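Local coordinates for protein pyruvate kinase 1 (PDB 4KCT) that catalyses the last step of glycolysis, passing phosphate from phosphoenolpyruvate to ADP to form pyruvate and ATP, and also decarboxylates oxaloacetate, at residues C26-S31 with S44-A49; N40-G45 with L75-G80; T297-S302 with S315-A320; V328-E333 with E342-M347. One frame throughout, in Å; residues are numbered along the deposited sequence. Where two conformers were deposited one is given.

Contact 1 (C26-S31 with S44-A49); sequences CTIGPS and SGMSVA
Cys-26 and Ala-49 sit side by side on adjacent parallel strands, their CA atoms 5.2 Å apart. One backbone hydrogen bond joins the two segments: Cys-26 N donates to Val-48 O at 3.0 Å, with an N-H...O angle of 165° and a nearly linear approach to the carbonyl. A weaker CA-H...O contact lies beside it, between Ala-49 CA and Cys-26 O at 3.4 Å. These strands, 23-27 and 46-52, are the first two of the eight-stranded TIM barrel, and with helix 35-44 between them they form a beta-alpha-beta crossover.

The remaining contacts are apolar. Met-46 has CG anti to its backbone N (chi1 174°), which lays its chain along Cys-26: Cys-26 SG packs against Met-46 CB at 3.7 Å, while Cys-26 CB meets Met-46 SD, also at 3.7 Å. Ile-28 crosses Met-46 at about a right angle, and its CD1 reaches the same sulfur at 4.1 Å. The other carbon of that branch, Ile-28 CG1, lies 3.9 Å from Ala-49 CB. Leu-41 of helix 35-44 covers Cys-26, Ile-28 and Met-46, whereas Val-68 of helix 58-75 packs on Ala-49.

Contact 2 (N40-G45 with L75-G80); sequences NLMKSG and LGLHIG
Asn-40 O, one turn before the end of the helix that brings Met-42 against Leu-75, Leu-77 and Ile-79, is gripped twice by Ser-44. The backbone N of Ser-44 bonds to it at 2.9 Å and the hydroxyl OG at 2.7 Å, the two donors arriving from opposite faces of the carbonyl plane. The helix, 35-44, belongs to the outer layer of the TIM barrel and ends in a Schellman motif: Gly-45, with phi at 133°, makes two weak bonds back, from its N to Leu-41 O and to Met-42 O. The facing segment, 75-80, leads from the end of helix 58-75 into strand 80-84, and Gly-76 forms a second Schellman motif there.

No hydrogen bond joins the two segments; apolar side chains carry the contact. Met-42 runs extended beyond CG and lies obliquely across Ile-79. Met-42 CB touches the CD1 methyls of both Leu-75 and Leu-77, each at 3.9 Å. Farther along, its sulfur and methyl lie against CG1 of Ile-79, and Ala-71 and Ala-72 of helix 58-75 add further cover. On the more exposed side, Lys-43 contributes carbon rather than charge, its extended chain crossing Leu-75 at about a right angle, with Lys-43 CE 3.9 Å from Leu-75 CD2.

Contact 3 (T297-S302 with S315-A320); sequences TQMLES and SDVANA. With PYR (pyruvic acid), chain E.
Met-299 lies against one face of helix 311-323, touching Asp-316, Val-317 and Ala-320. The chain bends at chi3 (75°), which turns the terminal methyl onto the helix: Met-299 CE is 3.4 Å from Asp-316 OD2 and 3.7 Å from Ala-320 CB. The same carboxylate oxygen also lies 3.4 Å from Met-299 CA, and the two side chains cross at about a right angle. Nearer the backbone, Met-299 CB meets Val-317 CG2 at 4.0 Å. Leu-300 CG also packs on Val-317 CG2 at 4.0 Å, these two side chains again crossing at about a right angle. No hydrogen bond links the two segments.

The next shell fixes the polar groups. Arg-263 NH2 makes a salt bridge with Asp-316 OD2 and donates to Thr-297 O, so one guanidinium nitrogen ties the helix to the start of the loop. The other carboxylate oxygen, OD1, is bound by Ser-315 OG of the second subunit, while Gln-298 OE1 accepts from Arg-311 N of that subunit.

At the head of the loop Thr-297 OG1 points to the carboxylate oxygen O of pyruvate; the modelled hydrogen bond is so short that its exact length is doubtful. Arg-263 also belongs to the pyruvate pocket. The loop follows strand 293-296, and such a loop at the C-terminal end of a barrel strand is where a TIM barrel builds its active site.

Contact 4 (V328-E333 with E342-M347); sequences VMLSGE and EVVQYM
CG of Met-347 stands anti to the backbone N (chi1 -172°), and the chain then bends at chi3 (-108°), bringing sulfur and methyl between Val-328 and Leu-330. On the strand, Val-328 carries CG2 between its backbone N and carbonyl carbon, and this methyl meets Met-347 SD at 3.5 Å. Leu-330 slides past the methionine in the opposite direction. Its CD2 is 3.4 Å from Met-347 CE, closer than carbons usually pack, and its CG is 3.6 Å from the sulfur. The other leucine methyl, CD1, touches Val-344 CG2 at 3.6 Å. The leucine thus fits between helix residues one turn apart, with Val-343 CG2 closing in on CD2 at 4.0 Å.

Val-343 CG2 also lies 4.0 Å from CB of Glu-333, beyond which the acid turns back on its own segment. Ser-331 N donates to Glu-333 OE1 at 2.8 Å from above the carboxylate plane, and Leu-300 N binds the other oxygen, OE2. Each oxygen of this buried carboxylate therefore accepts from a backbone N-H, which would probably steady its charge.

Side chains of the strand part to two sides: Val-328 and Leu-330 face the helix, whereas Met-329 starts out away from it and its side chain touches the bound pyruvate. Strand 328-330 and helix 342-347 run nearly antiparallel, at 167°, with axes 10.3 Å apart. They belong to the last strand of the TIM barrel and to helix 340-356, which follows it after the short helix 332-335; strand 23-27 pairs with strand 327-330 to close the barrel, Cys-26 and Ile-24 packing on helix 340-356.

How the contacts relate
All four contacts belong to the TIM barrel. Along the chain, contact 1 joins the first two strands, contact 2 carries on from it to the approach to the third, and contacts 3 and 4 follow much later, at the seventh and eighth. Contacts 1 and 2 share Ser-44 and Gly-45, and their centres are about 9 Å apart. Closure of the barrel brings contact 4 about 8 Å from contact 1, centre to centre, because strands 327-330 and 23-27 are neighbours. The centre of contact 3 lies about 9 Å from that of contact 4 but about 22 Å from that of contact 2. Contacts 3 and 4 each supply a residue of the pyruvate pocket, Thr-297 and Met-329, while contact 2 belongs to the outer layer.

Contact 1 (C26-S31 with S44-A49)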
loop_
_atom_site.group_PDB
_atom_site.type_symbol
_atom_site.label_atom_id
_atom_site.label_comp_id
_atom_site.label_asym_id
_atom_site.label_seq_id
_atom_site.Cartn_x
_atom_site.Cartn_y
_atom_site.Cartn_z
ATOM N N CYS A 26 -25.810 23.294 18.234
ATOM C CA CYS A 26 -26.039 23.750 19.622
ATOM C C CYS A 26 -27.490 23.581 19.996
ATOM O O CYS A 26 -28.379 24.035 19.270
ATOM C CB CYS A 26 -25.684 25.231 19.763
ATOM S SG CYS A 26 -23.963 25.566 19.347
ATOM N N THR A 27 -27.721 22.977 21.153
ATOM C CA THR A 27 -29.051 22.925 21.754
ATOM C C THR A 27 -29.432 24.239 22.417
ATOM O O THR A 27 -28.647 24.813 23.185
ATOM C CB THR A 27 -29.138 21.798 22.789
ATOM O OG1 THR A 27 -28.640 20.604 22.197
ATOM C CG2 THR A 27 -30.618 21.575 23.240
ATOM N N ILE A 28 -30.641 24.719 22.116
ATOM C CA ILE A 28 -31.111 25.981 22.652
ATOM C C ILE A 28 -31.912 25.739 23.951
ATOM O O ILE A 28 -32.605 24.730 24.086
ATOM C CB ILE A 28 -31.974 26.734 21.631
ATOM C CG1 ILE A 28 -31.219 26.853 20.286
ATOM C CG2 ILE A 28 -32.360 28.123 22.168
ATOM C CD1 ILE A 28 -29.771 27.345 20.415
ATOM N N GLY A 29 -31.717 26.610 24.929
ATOM C CA GLY A 29 -32.430 26.499 26.212
ATOM C C GLY A 29 -32.381 27.843 26.900
ATOM O O GLY A 29 -32.029 28.837 26.272
ATOM N N PRO A 30 -32.719 27.884 28.203
ATOM C CA PRO A 30 -32.801 29.165 28.899
ATOM C C PRO A 30 -31.504 29.982 28.821
ATOM O O PRO A 30 -31.564 31.191 28.827
ATOM C CB PRO A 30 -33.109 28.777 30.360
ATOM C CG PRO A 30 -32.941 27.294 30.439
ATOM C CD PRO A 30 -33.095 26.747 29.055
ATOM N N SER A 31 -30.347 29.332 28.702
ATOM C CA SER A 31 -29.093 30.087 28.578
ATOM C C SER A 31 -28.995 30.832 27.257
ATOM O O SER A 31 -28.146 31.728 27.113
ATOM C CB SER A 31 -27.879 29.172 28.720
ATOM O OG SER A 31 -27.712 28.771 30.045
ATOM N N SER A 44 -20.123 32.837 17.500
ATOM C CA SER A 44 -19.158 31.926 18.120
ATOM C C SER A 44 -18.914 30.663 17.284
ATOM O O SER A 44 -17.878 29.984 17.457
ATOM C CB SER A 44 -19.611 31.539 19.531
ATOM O OG SER A 44 -19.640 32.672 20.387
ATOM N N GLY A 45 -19.883 30.310 16.437
ATOM C CA GLY A 45 -19.721 29.174 15.516
ATOM C C GLY A 45 -20.860 28.167 15.426
ATOM O O GLY A 45 -20.733 27.126 14.756
ATOM N N MET A 46 -22.026 28.501 15.968
ATOM C CA MET A 46 -23.177 27.608 15.806
ATOM C C MET A 46 -23.617 27.606 14.340
ATOM O O MET A 46 -23.818 28.672 13.771
ATOM C CB MET A 46 -24.355 28.073 16.647
ATOM C CG MET A 46 -25.601 27.241 16.369
ATOM S SD MET A 46 -27.082 27.686 17.351
ATOM C CE MET A 46 -27.467 29.316 16.712
ATOM N N SER A 47 -23.766 26.422 13.744
ATOM C CA SER A 47 -24.356 26.290 12.395
ATOM C C SER A 47 -25.795 25.792 12.411
ATOM O O SER A 47 -26.527 25.998 11.445
ATOM C CB SER A 47 -23.516 25.342 11.523
ATOM O OG SER A 47 -22.288 25.970 11.183
ATOM N N VAL A 48 -26.152 24.995 13.423
ATOM C CA VAL A 48 -27.521 24.406 13.496
ATOM C C VAL A 48 -28.011 24.543 14.920
ATOM O O VAL A 48 -27.247 24.300 15.857
ATOM C CB VAL A 48 -27.533 22.906 13.158
ATOM C CG1 VAL A 48 -28.932 22.304 13.413
ATOM C CG2 VAL A 48 -27.064 22.663 11.698
ATOM N N ALA A 49 -29.249 25.030 15.078
ATOM C CA ALA A 49 -29.882 25.143 16.378
ATOM C C ALA A 49 -30.787 23.934 16.640
ATOM O O ALA A 49 -31.665 23.610 15.833
ATOM C CB ALA A 49 -30.687 26.445 16.467
#

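Contact 2 (N40-G45 with L75-G80)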
loop_
_atom_site.group_PDB
_atom_site.type_symbol
_atom_site.label_atom_id
_atom_site.label_comp_id
_atom_site.label_asym_id
_atom_site.label_seq_id
_atom_site.Cartn_x
_atom_site.Cartn_y
_atom_site.Cartn_z
ATOM N N ASN A 40 -24.836 35.870 19.471
ATOM C CA ASN A 40 -23.535 35.519 19.988
ATOM C C ASN A 40 -23.156 34.062 19.713
ATOM O O ASN A 40 -21.987 33.755 19.457
ATOM C CB ASN A 40 -23.449 35.828 21.474
ATOM C CG ASN A 40 -23.365 37.319 21.749
ATOM O OD1 ASN A 40 -22.916 38.076 20.912
ATOM N ND2 ASN A 40 -23.816 37.733 22.916
ATOM N N LEU A 41 -24.111 33.155 19.876
ATOM C CA LEU A 41 -23.868 31.753 19.550
ATOM C C LEU A 41 -23.457 31.600 18.085
ATOM O O LEU A 41 -22.572 30.812 17.761
ATOM C CB LEU A 41 -25.111 30.917 19.812
ATOM C CG LEU A 41 -25.282 30.146 21.121
ATOM C CD1 LEU A 41 -26.237 28.959 20.932
ATOM C CD2 LEU A 41 -23.958 29.678 21.720
ATOM N N MET A 42 -24.173 32.279 17.196
ATOM C CA MET A 42 -23.867 32.224 15.768
ATOM C C MET A 42 -22.473 32.796 15.488
ATOM O O MET A 42 -21.667 32.179 14.785
ATOM C CB MET A 42 -24.920 32.996 14.982
ATOM C CG MET A 42 -26.250 32.266 14.937
ATOM S SD MET A 42 -27.594 33.322 14.370
ATOM C CE MET A 42 -28.989 32.238 14.737
ATOM N N LYS A 43 -22.163 33.939 16.082
ATOM C CA LYS A 43 -20.824 34.509 15.914
ATOM C C LYS A 43 -19.778 33.578 16.460
ATOM O O LYS A 43 -18.685 33.507 15.945
ATOM C CB LYS A 43 -20.716 35.864 16.604
ATOM C CG LYS A 43 -21.478 36.956 15.884
ATOM C CD LYS A 43 -21.646 38.153 16.811
ATOM C CE LYS A 43 -22.039 39.390 16.050
ATOM N NZ LYS A 43 -21.987 40.560 16.972
ATOM N N SER A 44 -20.123 32.837 17.500
ATOM C CA SER A 44 -19.158 31.926 18.120
ATOM C C SER A 44 -18.914 30.663 17.284
ATOM O O SER A 44 -17.878 29.984 17.457
ATOM C CB SER A 44 -19.611 31.539 19.531
ATOM O OG SER A 44 -19.640 32.672 20.387
ATOM N N GLY A 45 -19.883 30.310 16.437
ATOM C CA GLY A 45 -19.721 29.174 15.516
ATOM C C GLY A 45 -20.860 28.167 15.426
ATOM O O GLY A 45 -20.733 27.126 14.756
ATOM N N LEU A 75 -27.754 38.877 11.126
ATOM C CA LEU A 75 -26.350 38.647 10.771
ATOM C C LEU A 75 -26.152 38.217 9.310
ATOM O O LEU A 75 -25.033 37.949 8.888
ATOM C CB LEU A 75 -25.735 37.594 11.699
ATOM C CG LEU A 75 -25.676 37.935 13.182
ATOM C CD1 LEU A 75 -25.109 36.760 13.982
ATOM C CD2 LEU A 75 -24.845 39.189 13.391
ATOM N N GLY A 76 -27.246 38.011 8.587
ATOM C CA GLY A 76 -27.158 37.583 7.182
ATOM C C GLY A 76 -26.675 36.139 7.051
ATOM O O GLY A 76 -25.995 35.783 6.079
ATOM N N LEU A 77 -27.026 35.303 8.026
ATOM C CA LEU A 77 -26.592 33.900 8.021
ATOM C C LEU A 77 -27.741 32.957 7.682
ATOM O O LEU A 77 -28.895 33.242 7.975
ATOM C CB LEU A 77 -26.025 33.531 9.380
ATOM C CG LEU A 77 -24.832 34.371 9.835
ATOM C CD1 LEU A 77 -24.394 33.950 11.239
ATOM C CD2 LEU A 77 -23.682 34.227 8.848
ATOM N N HIS A 78 -27.389 31.769 7.208
ATOM C CA HIS A 78 -28.340 30.691 7.016
ATOM C C HIS A 78 -28.083 29.686 8.093
ATOM O O HIS A 78 -27.001 29.088 8.128
ATOM C CB HIS A 78 -28.073 30.029 5.669
ATOM C CG HIS A 78 -28.256 30.953 4.501
ATOM N ND1 HIS A 78 -29.455 31.476 4.173
ATOM C CD2 HIS A 78 -27.341 31.456 3.577
ATOM C CE1 HIS A 78 -29.312 32.298 3.117
ATOM N NE2 HIS A 78 -28.031 32.244 2.720
ATOM N N ILE A 79 -29.012 29.560 9.039
ATOM C CA ILE A 79 -28.816 28.654 10.180
ATOM C C ILE A 79 -29.870 27.539 10.144
ATOM O O ILE A 79 -31.052 27.819 9.997
ATOM C CB ILE A 79 -28.916 29.428 11.510
ATOM C CG1 ILE A 79 -27.834 30.528 11.563
ATOM C CG2 ILE A 79 -28.905 28.481 12.718
ATOM C CD1 ILE A 79 -26.404 30.012 11.553
ATOM N N GLY A 80 -29.420 26.280 10.207
ATOM C CA GLY A 80 -30.329 25.147 10.207
ATOM C C GLY A 80 -31.118 25.111 11.511
ATOM O O GLY A 80 -30.585 25.431 12.576
#

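Contact 3 (T297-S302 with S315-A320)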
loop_
_atom_site.group_PDB
_atom_site.type_symbol
_atom_site.label_atom_id
_atom_site.label_comp_id
_atom_site.label_asym_id
_atom_site.label_seq_id
_atom_site.Cartn_x
_atom_site.Cartn_y
_atom_site.Cartn_z
ATOM N N THR A 297 -23.173 14.437 22.678
ATOM C CA THR A 297 -23.459 14.141 24.087
ATOM C C THR A 297 -22.212 14.103 24.966
ATOM O O THR A 297 -21.262 13.341 24.714
ATOM C CB THR A 297 -24.321 12.877 24.277
ATOM O OG1 THR A 297 -25.589 13.075 23.633
ATOM C CG2 THR A 297 -24.540 12.621 25.791
ATOM N N GLN A 298 -22.167 15.043 25.901
ATOM C CA GLN A 298 -21.072 15.176 26.866
ATOM C C GLN A 298 -19.704 15.457 26.278
ATOM O O GLN A 298 -18.687 15.333 26.987
ATOM C CB GLN A 298 -21.021 13.979 27.819
ATOM C CG GLN A 298 -22.261 13.868 28.724
ATOM C CD GLN A 298 -22.127 12.729 29.738
ATOM O OE1 GLN A 298 -21.518 11.710 29.447
ATOM N NE2 GLN A 298 -22.512 13.001 30.988
ATOM N N MET A 299 -19.676 16.081 25.105
ATOM C CA MET A 299 -18.400 16.354 24.480
ATOM C C MET A 299 -17.574 17.354 25.277
ATOM O O MET A 299 -16.377 17.205 25.380
ATOM C CB MET A 299 -18.576 16.810 23.029
ATOM C CG MET A 299 -19.399 15.803 22.218
ATOM S SD MET A 299 -18.948 15.841 20.475
ATOM C CE MET A 299 -17.378 14.985 20.470
ATOM N N LEU A 300 -18.227 18.400 25.809
ATOM C CA LEU A 300 -17.534 19.419 26.591
ATOM C C LEU A 300 -18.314 19.678 27.889
ATOM O O LEU A 300 -18.385 20.808 28.366
ATOM C CB LEU A 300 -17.402 20.731 25.777
ATOM C CG LEU A 300 -16.399 20.692 24.596
ATOM C CD1 LEU A 300 -16.518 21.978 23.770
ATOM C CD2 LEU A 300 -14.961 20.530 25.111
ATOM N N GLU A 301 -18.775 18.596 28.498
ATOM C CA GLU A 301 -19.764 18.635 29.568
ATOM C C GLU A 301 -19.362 19.576 30.730
ATOM O O GLU A 301 -20.181 20.325 31.255
ATOM C CB GLU A 301 -19.986 17.212 30.093
ATOM C CG GLU A 301 -21.109 17.079 31.105
ATOM C CD GLU A 301 -22.457 17.454 30.533
ATOM O OE1 GLU A 301 -23.385 17.702 31.332
ATOM O OE2 GLU A 301 -22.609 17.461 29.295
ATOM N N SER A 302 -18.121 19.478 31.169
ATOM C CA SER A 302 -17.715 20.204 32.373
ATOM C C SER A 302 -17.811 21.720 32.142
ATOM O O SER A 302 -17.865 22.501 33.104
ATOM C CB SER A 302 -16.298 19.836 32.763
ATOM O OG SER A 302 -15.362 20.395 31.845
ATOM N N SER A 315 -9.854 16.129 23.980
ATOM C CA SER A 315 -9.479 15.025 23.128
ATOM C C SER A 315 -10.701 14.335 22.469
ATOM O O SER A 315 -10.646 13.935 21.311
ATOM C CB SER A 315 -8.590 14.050 23.874
ATOM O OG SER A 315 -9.206 12.816 24.052
ATOM N N ASP A 316 -11.812 14.278 23.190
ATOM C CA ASP A 316 -13.059 13.740 22.639
ATOM C C ASP A 316 -13.484 14.519 21.381
ATOM O O ASP A 316 -13.863 13.919 20.351
ATOM C CB ASP A 316 -14.161 13.839 23.709
ATOM C CG ASP A 316 -15.449 13.107 23.311
ATOM O OD1 ASP A 316 -15.388 11.987 22.750
ATOM O OD2 ASP A 316 -16.530 13.674 23.533
ATOM N N VAL A 317 -13.517 15.839 21.478
ATOM C CA VAL A 317 -13.875 16.641 20.295
ATOM C C VAL A 317 -12.888 16.407 19.132
ATOM O O VAL A 317 -13.305 16.158 17.979
ATOM C CB VAL A 317 -14.010 18.143 20.638
ATOM C CG1 VAL A 317 -14.268 18.969 19.382
ATOM C CG2 VAL A 317 -15.147 18.354 21.661
ATOM N N ALA A 318 -11.592 16.456 19.423
ATOM C CA ALA A 318 -10.576 16.317 18.368
ATOM C C ALA A 318 -10.717 14.940 17.732
ATOM O O ALA A 318 -10.661 14.794 16.523
ATOM C CB ALA A 318 -9.162 16.499 18.947
ATOM N N ASN A 319 -10.923 13.926 18.552
ATOM C CA ASN A 319 -11.041 12.570 18.010
ATOM C C ASN A 319 -12.303 12.278 17.216
ATOM O O ASN A 319 -12.261 11.507 16.241
ATOM C CB ASN A 319 -10.809 11.519 19.107
ATOM C CG ASN A 319 -9.334 11.320 19.393
ATOM O OD1 ASN A 319 -8.554 11.088 18.463
ATOM N ND2 ASN A 319 -8.914 11.617 20.624
ATOM N N ALA A 320 -13.413 12.936 17.573
ATOM C CA ALA A 320 -14.639 12.854 16.753
ATOM C C ALA A 320 -14.380 13.439 15.356
ATOM O O ALA A 320 -14.741 12.835 14.338
ATOM C CB ALA A 320 -15.827 13.578 17.436
HETATM C C PYR E . -28.378 11.006 23.493
HETATM O O PYR E . -27.129 11.184 23.529
HETATM O OXT PYR E . -28.883 9.959 23.990
HETATM C CA PYR E . -29.248 11.966 22.744
HETATM O O3 PYR E . -30.483 11.816 22.729
HETATM C CB PYR E . -28.610 13.049 21.912
#

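Contact 4 (V328-E333 with E342-M347)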
loop_
_atom_site.group_PDB
_atom_site.type_symbol
_atom_site.label_atom_id
_atom_site.label_comp_id
_atom_site.label_asym_id
_atom_site.label_seq_id
_atom_site.Cartn_x
_atom_site.Cartn_y
_atom_site.Cartn_z
ATOM N N VAL A 328 -20.126 18.083 15.362
ATOM C CA VAL A 328 -20.135 17.774 16.753
ATOM C C VAL A 328 -21.226 18.602 17.425
ATOM O O VAL A 328 -21.687 19.607 16.886
ATOM C CB VAL A 328 -18.754 18.087 17.405
ATOM C CG1 VAL A 328 -17.740 17.013 16.986
ATOM C CG2 VAL A 328 -18.243 19.445 16.950
ATOM N N MET A 329 -21.714 18.126 18.550
ATOM C CA MET A 329 -22.937 18.681 19.085
ATOM C C MET A 329 -22.766 19.055 20.545
ATOM O O MET A 329 -21.929 18.466 21.263
ATOM C CB MET A 329 -24.078 17.696 18.939
ATOM C CG MET A 329 -25.410 18.254 19.414
ATOM S SD MET A 329 -26.737 17.165 18.890
ATOM C CE MET A 329 -27.247 16.503 20.491
ATOM N N LEU A 330 -23.479 20.101 20.945
ATOM C CA LEU A 330 -23.545 20.525 22.341
ATOM C C LEU A 330 -24.997 20.437 22.835
ATOM O O LEU A 330 -25.956 20.736 22.084
ATOM C CB LEU A 330 -22.990 21.970 22.476
ATOM C CG LEU A 330 -21.519 22.126 22.049
ATOM C CD1 LEU A 330 -21.187 23.605 21.843
ATOM C CD2 LEU A 330 -20.573 21.506 23.084
ATOM N N SER A 331 -25.162 19.981 24.074
ATOM C CA SER A 331 -26.493 19.828 24.651
ATOM C C SER A 331 -26.668 20.769 25.823
ATOM O O SER A 331 -26.785 21.993 25.615
ATOM C CB SER A 331 -26.747 18.368 25.030
ATOM O OG SER A 331 -26.743 17.594 23.834
ATOM N N GLY A 332 -26.537 20.248 27.042
ATOM C CA GLY A 332 -26.674 21.106 28.243
ATOM C C GLY A 332 -25.627 22.229 28.289
ATOM O O GLY A 332 -25.892 23.325 28.819
ATOM N N GLU A 333 -24.450 21.988 27.697
ATOM C CA GLU A 333 -23.399 23.047 27.624
ATOM C C GLU A 333 -23.938 24.388 27.093
ATOM O O GLU A 333 -23.473 25.469 27.504
ATOM C CB GLU A 333 -22.210 22.586 26.752
ATOM C CG GLU A 333 -21.546 21.272 27.200
ATOM C CD GLU A 333 -22.008 20.055 26.377
ATOM O OE1 GLU A 333 -23.226 19.896 26.161
ATOM O OE2 GLU A 333 -21.163 19.212 26.021
ATOM N N GLU A 342 -18.379 30.642 25.221
ATOM C CA GLU A 342 -17.001 30.171 25.377
ATOM C C GLU A 342 -16.913 28.673 24.978
ATOM O O GLU A 342 -15.885 28.235 24.482
ATOM C CB GLU A 342 -16.509 30.338 26.822
ATOM C CG GLU A 342 -16.278 31.795 27.240
ATOM C CD GLU A 342 -17.560 32.493 27.689
ATOM O OE1 GLU A 342 -18.634 31.866 27.710
ATOM O OE2 GLU A 342 -17.511 33.711 27.944
ATOM N N VAL A 343 -17.933 27.891 25.328
ATOM C CA VAL A 343 -17.916 26.462 24.987
ATOM C C VAL A 343 -17.945 26.256 23.461
ATOM O O VAL A 343 -17.143 25.485 22.920
ATOM C CB VAL A 343 -19.007 25.626 25.732
ATOM C CG1 VAL A 343 -20.398 25.983 25.268
ATOM C CG2 VAL A 343 -18.775 24.130 25.513
ATOM N N VAL A 344 -18.744 27.060 22.764
ATOM C CA VAL A 344 -18.785 26.980 21.300
ATOM C C VAL A 344 -17.458 27.435 20.688
ATOM O O VAL A 344 -16.943 26.809 19.768
ATOM C CB VAL A 344 -19.953 27.778 20.715
ATOM C CG1 VAL A 344 -19.808 27.898 19.190
ATOM C CG2 VAL A 344 -21.295 27.116 21.109
ATOM N N GLN A 345 -16.885 28.500 21.238
ATOM C CA GLN A 345 -15.583 28.970 20.779
ATOM C C GLN A 345 -14.467 27.935 20.982
ATOM O O GLN A 345 -13.656 27.725 20.086
ATOM C CB GLN A 345 -15.220 30.314 21.451
ATOM C CG GLN A 345 -16.093 31.482 20.958
ATOM C CD GLN A 345 -16.061 32.676 21.914
ATOM O OE1 GLN A 345 -15.181 32.770 22.750
ATOM N NE2 GLN A 345 -17.078 33.530 21.846
ATOM N N TYR A 346 -14.439 27.268 22.147
ATOM C CA TYR A 346 -13.479 26.161 22.359
ATOM C C TYR A 346 -13.717 25.061 21.351
ATOM O O TYR A 346 -12.766 24.511 20.791
ATOM C CB TYR A 346 -13.586 25.571 23.767
ATOM C CG TYR A 346 -12.561 26.077 24.728
ATOM C CD1 TYR A 346 -11.239 25.679 24.633
ATOM C CD2 TYR A 346 -12.906 27.000 25.721
ATOM C CE1 TYR A 346 -10.286 26.166 25.509
ATOM C CE2 TYR A 346 -11.958 27.506 26.583
ATOM C CZ TYR A 346 -10.660 27.049 26.505
ATOM O OH TYR A 346 -9.715 27.556 27.356
ATOM N N MET A 347 -14.984 24.674 21.189
ATOM C CA MET A 347 -15.316 23.569 20.283
ATOM C C MET A 347 -14.822 23.867 18.860
ATOM O O MET A 347 -14.180 23.030 18.231
ATOM C CB MET A 347 -16.828 23.323 20.241
ATOM C CG MET A 347 -17.152 22.045 19.464
ATOM S SD MET A 347 -18.847 21.460 19.792
ATOM C CE MET A 347 -18.510 19.997 20.801
#